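Local coordinates for flap endonuclease 1 (Desulfurococcus amylolyticus, PDB 3ORY), which probably cuts the single-stranded flaps of branched DNA during replication and repair, as flap endonucleases of archaea and eukaryotes do, at residues D17-P20 with G21-T25; E275-P278 with K279-K283. All coordinates share one frame; numbering follows the deposited sequence.

Contact 1. Residues D17-P20 with G21-T25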
ATOM      1  N   ASP A  17      -6.653  14.004   0.139  1.00 37.54           N
ATOM      2  CA  ASP A  17      -7.406  15.221  -0.146  1.00 39.02           C
ATOM      3  C   ASP A  17      -6.652  16.542   0.039  1.00 38.38           C
ATOM      4  O   ASP A  17      -7.253  17.608  -0.095  1.00 38.38           O
ATOM      5  CB  ASP A  17      -8.793  15.233   0.513  1.00 40.57           C
ATOM      6  CG  ASP A  17      -8.770  14.767   1.945  1.00 43.06           C
ATOM      7  OD1 ASP A  17      -7.894  15.237   2.710  1.00 45.03           O
ATOM      8  OD2 ASP A  17      -9.635  13.924   2.291  1.00 45.11           O
ATOM      9  N   ILE A  18      -5.347  16.480   0.330  1.00 36.76           N
ATOM     10  CA  ILE A  18      -4.529  17.692   0.243  1.00 36.43           C
ATOM     11  C   ILE A  18      -3.602  17.723  -0.973  1.00 36.28           C
ATOM     12  O   ILE A  18      -2.952  18.737  -1.214  1.00 36.14           O
ATOM     13  CB  ILE A  18      -3.738  18.041   1.543  1.00 36.06           C
ATOM     14  CG1 ILE A  18      -2.665  16.989   1.850  1.00 35.20           C
ATOM     15  CG2 ILE A  18      -4.686  18.254   2.716  1.00 35.92           C
ATOM     16  CD1 ILE A  18      -1.572  17.486   2.821  1.00 33.62           C
ATOM     17  N   ILE A  19      -3.549  16.639  -1.746  1.00 35.64           N
ATOM     18  CA  ILE A  19      -2.724  16.641  -2.959  1.00 35.76           C
ATOM     19  C   ILE A  19      -3.350  17.533  -4.050  1.00 36.95           C
ATOM     20  O   ILE A  19      -4.436  17.235  -4.529  1.00 37.15           O
ATOM     21  CB  ILE A  19      -2.509  15.223  -3.543  1.00 35.14           C
ATOM     22  CG1 ILE A  19      -1.974  14.240  -2.478  1.00 34.15           C
ATOM     23  CG2 ILE A  19      -1.593  15.294  -4.766  1.00 35.03           C
ATOM     24  CD1 ILE A  19      -0.614  14.618  -1.866  1.00 31.88           C
ATOM     25  N   PRO A  20      -2.655  18.616  -4.450  1.00 37.84           N
ATOM     26  CA  PRO A  20      -3.218  19.454  -5.515  1.00 39.13           C
ATOM     27  C   PRO A  20      -3.111  18.785  -6.888  1.00 40.14           C
ATOM     28  O   PRO A  20      -2.228  17.943  -7.107  1.00 39.09           O
ATOM     29  CB  PRO A  20      -2.380  20.737  -5.469  1.00 39.13           C
ATOM     30  CG  PRO A  20      -1.180  20.437  -4.614  1.00 38.75           C
ATOM     31  CD  PRO A  20      -1.308  19.051  -4.035  1.00 37.19           C
ATOM     32  N   GLY A  21      -4.022  19.163  -7.789  1.00 41.33           N
ATOM     33  CA  GLY A  21      -4.068  18.644  -9.155  1.00 42.41           C
ATOM     34  C   GLY A  21      -2.757  18.728  -9.912  1.00 42.87           C
ATOM     35  O   GLY A  21      -2.390  17.795 -10.630  1.00 42.79           O
ATOM     36  N   GLU A  22      -2.043  19.839  -9.744  1.00 43.44           N
ATOM     37  CA  GLU A  22      -0.772  20.057 -10.444  1.00 44.58           C
ATOM     38  C   GLU A  22       0.340  19.094 -10.009  1.00 43.72           C
ATOM     39  O   GLU A  22       1.348  18.951 -10.706  1.00 43.86           O
ATOM     40  CB  GLU A  22      -0.285  21.496 -10.263  1.00 45.08           C
ATOM     41  CG  GLU A  22      -1.236  22.572 -10.776  1.00 48.81           C
ATOM     42  CD  GLU A  22      -2.128  23.159  -9.681  1.00 51.65           C
ATOM     43  OE1 GLU A  22      -2.617  22.400  -8.804  1.00 51.12           O
ATOM     44  OE2 GLU A  22      -2.340  24.395  -9.713  1.00 53.17           O
ATOM     45  N   ALA A  23       0.151  18.445  -8.862  1.00 43.16           N
ATOM     46  CA  ALA A  23       1.168  17.555  -8.286  1.00 42.73           C
ATOM     47  C   ALA A  23       0.991  16.075  -8.661  1.00 42.72           C
ATOM     48  O   ALA A  23       1.902  15.262  -8.462  1.00 42.12           O
ATOM     49  CB  ALA A  23       1.214  17.727  -6.764  1.00 42.26           C
ATOM     50  N   LYS A  24      -0.179  15.729  -9.197  1.00 43.29           N
ATOM     51  CA  LYS A  24      -0.449  14.355  -9.618  1.00 43.79           C
ATOM     52  C   LYS A  24      -0.678  14.250 -11.123  1.00 44.83           C
ATOM     53  O   LYS A  24      -1.265  15.143 -11.735  1.00 45.26           O
ATOM     54  CB  LYS A  24      -1.616  13.740  -8.836  1.00 43.61           C
ATOM     55  CG  LYS A  24      -2.881  14.564  -8.822  1.00 45.26           C
ATOM     56  CD  LYS A  24      -3.855  14.068  -7.757  1.00 45.98           C
ATOM     57  CE  LYS A  24      -4.928  15.131  -7.501  1.00 46.37           C
ATOM     58  NZ  LYS A  24      -5.910  14.697  -6.478  1.00 46.53           N
ATOM     59  N   THR A  25      -0.178  13.168 -11.709  1.00 44.88           N
ATOM     60  CA  THR A  25      -0.399  12.877 -13.120  1.00 46.03           C
ATOM     61  C   THR A  25      -1.138  11.556 -13.219  1.00 46.55           C
ATOM     62  O   THR A  25      -0.644  10.531 -12.739  1.00 45.73           O
ATOM     63  CB  THR A  25       0.932  12.770 -13.886  1.00 45.76           C
ATOM     64  OG1 THR A  25       1.660  13.987 -13.733  1.00 45.91           O
ATOM     65  CG2 THR A  25       0.694  12.524 -15.361  1.00 46.91           C
TER

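Contact 2. Residues E275-P278 with K279-K283. With PO4 (phosphate ion), chain D.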
ATOM      1  N   GLU A 275       6.077  22.833  16.687  1.00 35.16           N
ATOM      2  CA  GLU A 275       6.441  23.294  18.035  1.00 37.37           C
ATOM      3  C   GLU A 275       5.814  24.630  18.453  1.00 38.67           C
ATOM      4  O   GLU A 275       5.629  24.883  19.651  1.00 39.07           O
ATOM      5  CB  GLU A 275       7.967  23.319  18.237  1.00 37.88           C
ATOM      6  CG  GLU A 275       8.621  21.925  18.409  1.00 39.68           C
ATOM      7  CD  GLU A 275       8.005  21.055  19.528  1.00 44.20           C
ATOM      8  OE1 GLU A 275       8.606  20.012  19.875  1.00 46.38           O
ATOM      9  OE2 GLU A 275       6.931  21.389  20.073  1.00 47.26           O
ATOM     10  N   LYS A 276       5.473  25.455  17.464  1.00 39.37           N
ATOM     11  CA  LYS A 276       4.850  26.761  17.700  1.00 40.98           C
ATOM     12  C   LYS A 276       3.313  26.741  17.677  1.00 41.54           C
ATOM     13  O   LYS A 276       2.679  27.720  18.090  1.00 41.84           O
ATOM     14  CB  LYS A 276       5.361  27.781  16.686  1.00 41.10           C
ATOM     15  CG  LYS A 276       6.803  28.185  16.903  1.00 42.33           C
ATOM     16  CD  LYS A 276       7.265  29.105  15.803  1.00 44.68           C
ATOM     17  CE  LYS A 276       8.440  29.940  16.269  1.00 46.46           C
ATOM     18  NZ  LYS A 276       8.695  31.039  15.301  1.00 48.92           N
ATOM     19  N   ILE A 277       2.718  25.653  17.174  1.00 41.41           N
ATOM     20  CA  ILE A 277       1.250  25.493  17.195  1.00 41.79           C
ATOM     21  C   ILE A 277       0.798  25.683  18.645  1.00 42.70           C
ATOM     22  O   ILE A 277       1.366  25.061  19.548  1.00 42.13           O
ATOM     23  CB  ILE A 277       0.791  24.104  16.636  1.00 41.16           C
ATOM     24  CG1 ILE A 277       1.188  23.952  15.167  1.00 40.37           C
ATOM     25  CG2 ILE A 277      -0.736  23.904  16.782  1.00 41.13           C
ATOM     26  CD1 ILE A 277       0.865  22.578  14.567  1.00 38.78           C
ATOM     27  N   PRO A 278      -0.196  26.571  18.884  1.00 44.31           N
ATOM     28  CA  PRO A 278      -0.579  26.793  20.278  1.00 45.52           C
ATOM     29  C   PRO A 278      -0.962  25.469  20.921  1.00 46.29           C
ATOM     30  O   PRO A 278      -1.684  24.667  20.311  1.00 46.15           O
ATOM     31  CB  PRO A 278      -1.790  27.736  20.177  1.00 46.31           C
ATOM     32  CG  PRO A 278      -1.672  28.379  18.843  1.00 45.68           C
ATOM     33  CD  PRO A 278      -1.060  27.320  17.955  1.00 44.70           C
ATOM     34  N   LYS A 279      -0.449  25.243  22.129  1.00 47.21           N
ATOM     35  CA  LYS A 279      -0.592  23.968  22.833  1.00 48.00           C
ATOM     36  C   LYS A 279      -2.028  23.417  22.945  1.00 48.31           C
ATOM     37  O   LYS A 279      -2.215  22.206  22.804  1.00 48.11           O
ATOM     38  CB  LYS A 279       0.069  24.035  24.222  1.00 48.75           C
ATOM     39  CG  LYS A 279       1.539  24.466  24.218  1.00 50.27           C
ATOM     40  CD  LYS A 279       2.459  23.386  23.646  1.00 51.46           C
ATOM     41  CE  LYS A 279       3.834  23.963  23.322  1.00 52.43           C
ATOM     42  NZ  LYS A 279       4.579  23.118  22.340  1.00 51.16           N
ATOM     43  N   PRO A 280      -3.038  24.289  23.197  1.00 49.08           N
ATOM     44  CA  PRO A 280      -4.421  23.780  23.325  1.00 49.40           C
ATOM     45  C   PRO A 280      -4.965  23.092  22.067  1.00 48.71           C
ATOM     46  O   PRO A 280      -5.879  22.270  22.167  1.00 48.81           O
ATOM     47  CB  PRO A 280      -5.243  25.044  23.617  1.00 50.17           C
ATOM     48  CG  PRO A 280      -4.276  26.020  24.163  1.00 50.61           C
ATOM     49  CD  PRO A 280      -2.973  25.740  23.474  1.00 49.53           C
ATOM     50  N   ILE A 281      -4.410  23.437  20.905  1.00 47.86           N
ATOM     51  CA  ILE A 281      -4.840  22.877  19.620  1.00 47.23           C
ATOM     52  C   ILE A 281      -4.462  21.394  19.501  1.00 46.68           C
ATOM     53  O   ILE A 281      -5.186  20.611  18.896  1.00 45.80           O
ATOM     54  CB  ILE A 281      -4.253  23.698  18.420  1.00 47.12           C
ATOM     55  CG1 ILE A 281      -4.648  25.187  18.511  1.00 47.68           C
ATOM     56  CG2 ILE A 281      -4.641  23.089  17.065  1.00 46.39           C
ATOM     57  CD1 ILE A 281      -6.151  25.460  18.552  1.00 48.25           C
ATOM     58  N   LEU A 282      -3.337  21.022  20.102  1.00 46.83           N
ATOM     59  CA  LEU A 282      -2.799  19.672  19.970  1.00 47.18           C
ATOM     60  C   LEU A 282      -3.076  18.842  21.214  1.00 48.23           C
ATOM     61  O   LEU A 282      -2.528  19.109  22.281  1.00 48.60           O
ATOM     62  CB  LEU A 282      -1.292  19.714  19.684  1.00 46.14           C
ATOM     63  CG  LEU A 282      -0.783  20.435  18.433  1.00 45.61           C
ATOM     64  CD1 LEU A 282       0.727  20.266  18.301  1.00 44.36           C
ATOM     65  CD2 LEU A 282      -1.476  19.958  17.175  1.00 43.93           C
ATOM     66  N   LYS A 283      -3.935  17.841  21.058  1.00 49.66           N
ATOM     67  CA  LYS A 283      -4.315  16.942  22.147  1.00 51.57           C
ATOM     68  C   LYS A 283      -3.851  15.524  21.805  1.00 51.81           C
ATOM     69  O   LYS A 283      -4.242  14.961  20.774  1.00 51.59           O
ATOM     70  CB  LYS A 283      -5.836  16.954  22.353  1.00 52.34           C
ATOM     71  CG  LYS A 283      -6.499  18.327  22.260  1.00 54.45           C
ATOM     72  CD  LYS A 283      -8.019  18.200  22.214  1.00 58.25           C
ATOM     73  CE  LYS A 283      -8.694  19.543  21.958  1.00 60.20           C
ATOM     74  NZ  LYS A 283     -10.177  19.396  21.938  1.00 62.16           N
TER
HETATM   75  P   PO4 D 356       9.006  21.228  14.509  1.00 28.12           P
HETATM   76  O1  PO4 D 356       8.383  20.165  15.386  1.00 28.89           O
HETATM   77  O2  PO4 D 356      10.435  21.437  14.923  1.00 28.46           O
HETATM   78  O3  PO4 D 356       8.979  20.797  13.074  1.00 27.21           O
HETATM   79  O4  PO4 D 356       8.188  22.481  14.696  1.00 27.56           O
HETATM   80  O   HOH W   1       2.980  22.844  19.693  1.00 40.97           O

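Contact 1. Residues D17-P20 with G21-T25
The Pro20 ring lies with one face toward Ala23, whose CB sits 3.9 Å from Pro20 CD. Glu22 comes to the CB edge of the ring: its side chain bends at chi2, 96°, and brings OE1 to 3.7 Å from Pro20 CB. Leu229 and Gln232 of helix 226-233 also touch the ring. The flat peptide group after Pro20 is approached at its oxygen from both faces. On one, Ala23 N gives a hydrogen bond of 3.0 Å to Pro20 O, from well above the carbonyl plane. On the other lies the aliphatic part of Lys24, with its CE 3.9 Å from Pro20 O. With chi1 at 52°, CG of Lys24 stands between the backbone N and the carbonyl carbon, and the extended chain runs back over Ile19. There Lys24 CD packs on Ile19 CG2 at 3.9 Å. Replacing Lys24 by an alanine would probably strip the aliphatic cover from that side of Pro20 O and take from Ile19 CG2 its contact with CD. Lys24 also touches Glu222 and Ile224 of strand 216-225. The bond from residue 23 back to residue 20 is that of a 3-10 turn, which here leads the chain into edge strand 24-26 of the nuclease sheet.

Contact 2. Residues E275-P278 with K279-K283
Ile277 pushes its CG2 methyl into the notch between Ile281 and Leu282. The notch belongs to a short turn in the loop after helix 261-271, in which 279-281 have helical backbone angles. Helices 237-247 and 261-271 probably form the helix-two-turn-helix motif of the flap endonuclease family, and the apolar side chains of 277-282 pack against both. The methyl meets Leu282 CG at 3.8 Å and, on the Ile281 side, Ile281 CB at 3.9 Å. Both neighbours cross Ile277 at about a right angle. The chi1 of Ile277, -63°, sets CG2 anti to the backbone N, on the side where Ile281 and Leu282 lie. Leu267, Tyr271 and Leu246 close round Ile277, which is buried although the turn itself is at the surface. Leu282 also touches Leu246, and it meets Phe256, Ile259 and Ile274 as well.

Pro278 is the second bump. Its CB lies 4.2 Å from Ile281 CG1, and the Pro280 ring rests beside it. Its carbonyl closes the turn: Ile281 N donates to Pro278 O at 3.0 Å, from above the carbonyl plane.

Lys279 leaves on the solvent side. A bend at chi2, -71°, helps turn its chain back along the loop toward Glu275. The amine grips weakly there. Lys279 NZ makes a weak hydrogen bond of 3.4 Å to Glu275 O and a long salt bridge of 3.7 Å to Glu275 OE2. It also donates to a water that lies 2.7 Å from Ile277 O. This water links the lysine end to the backbone of the first segment. A phosphate ion, probably from the crystallisation liquor, lies against the CB and CG of Glu275 and is also bound by Ile274 N and Lys294 NZ. Glu275 N points almost straight at phosphate O4, 2.9 Å away, with an N-H...O angle of 177°.

Contact 1 comes first along the chain. It closes a tight turn near the N terminus and passes the chain into strand 24-26, where Thr25 pairs with Leu223 of strand 216-225. Residues 19-22 lie on helix 226-233 through Leu229 and Gln232. Contact 2 comes some 250 residues later and closes another turn, between helices 261-271 and 290-298. The two are in series and neither nest nor cross. Their centres are 27 Å apart and their nearest atoms about 13 Å. Helix 261-271 is their common neighbour. Ile18 in 17-20 meets its start, at Pro261, Lys262 and Leu265. Ile277 in 275-278 meets it further along, at Leu267 and Tyr271.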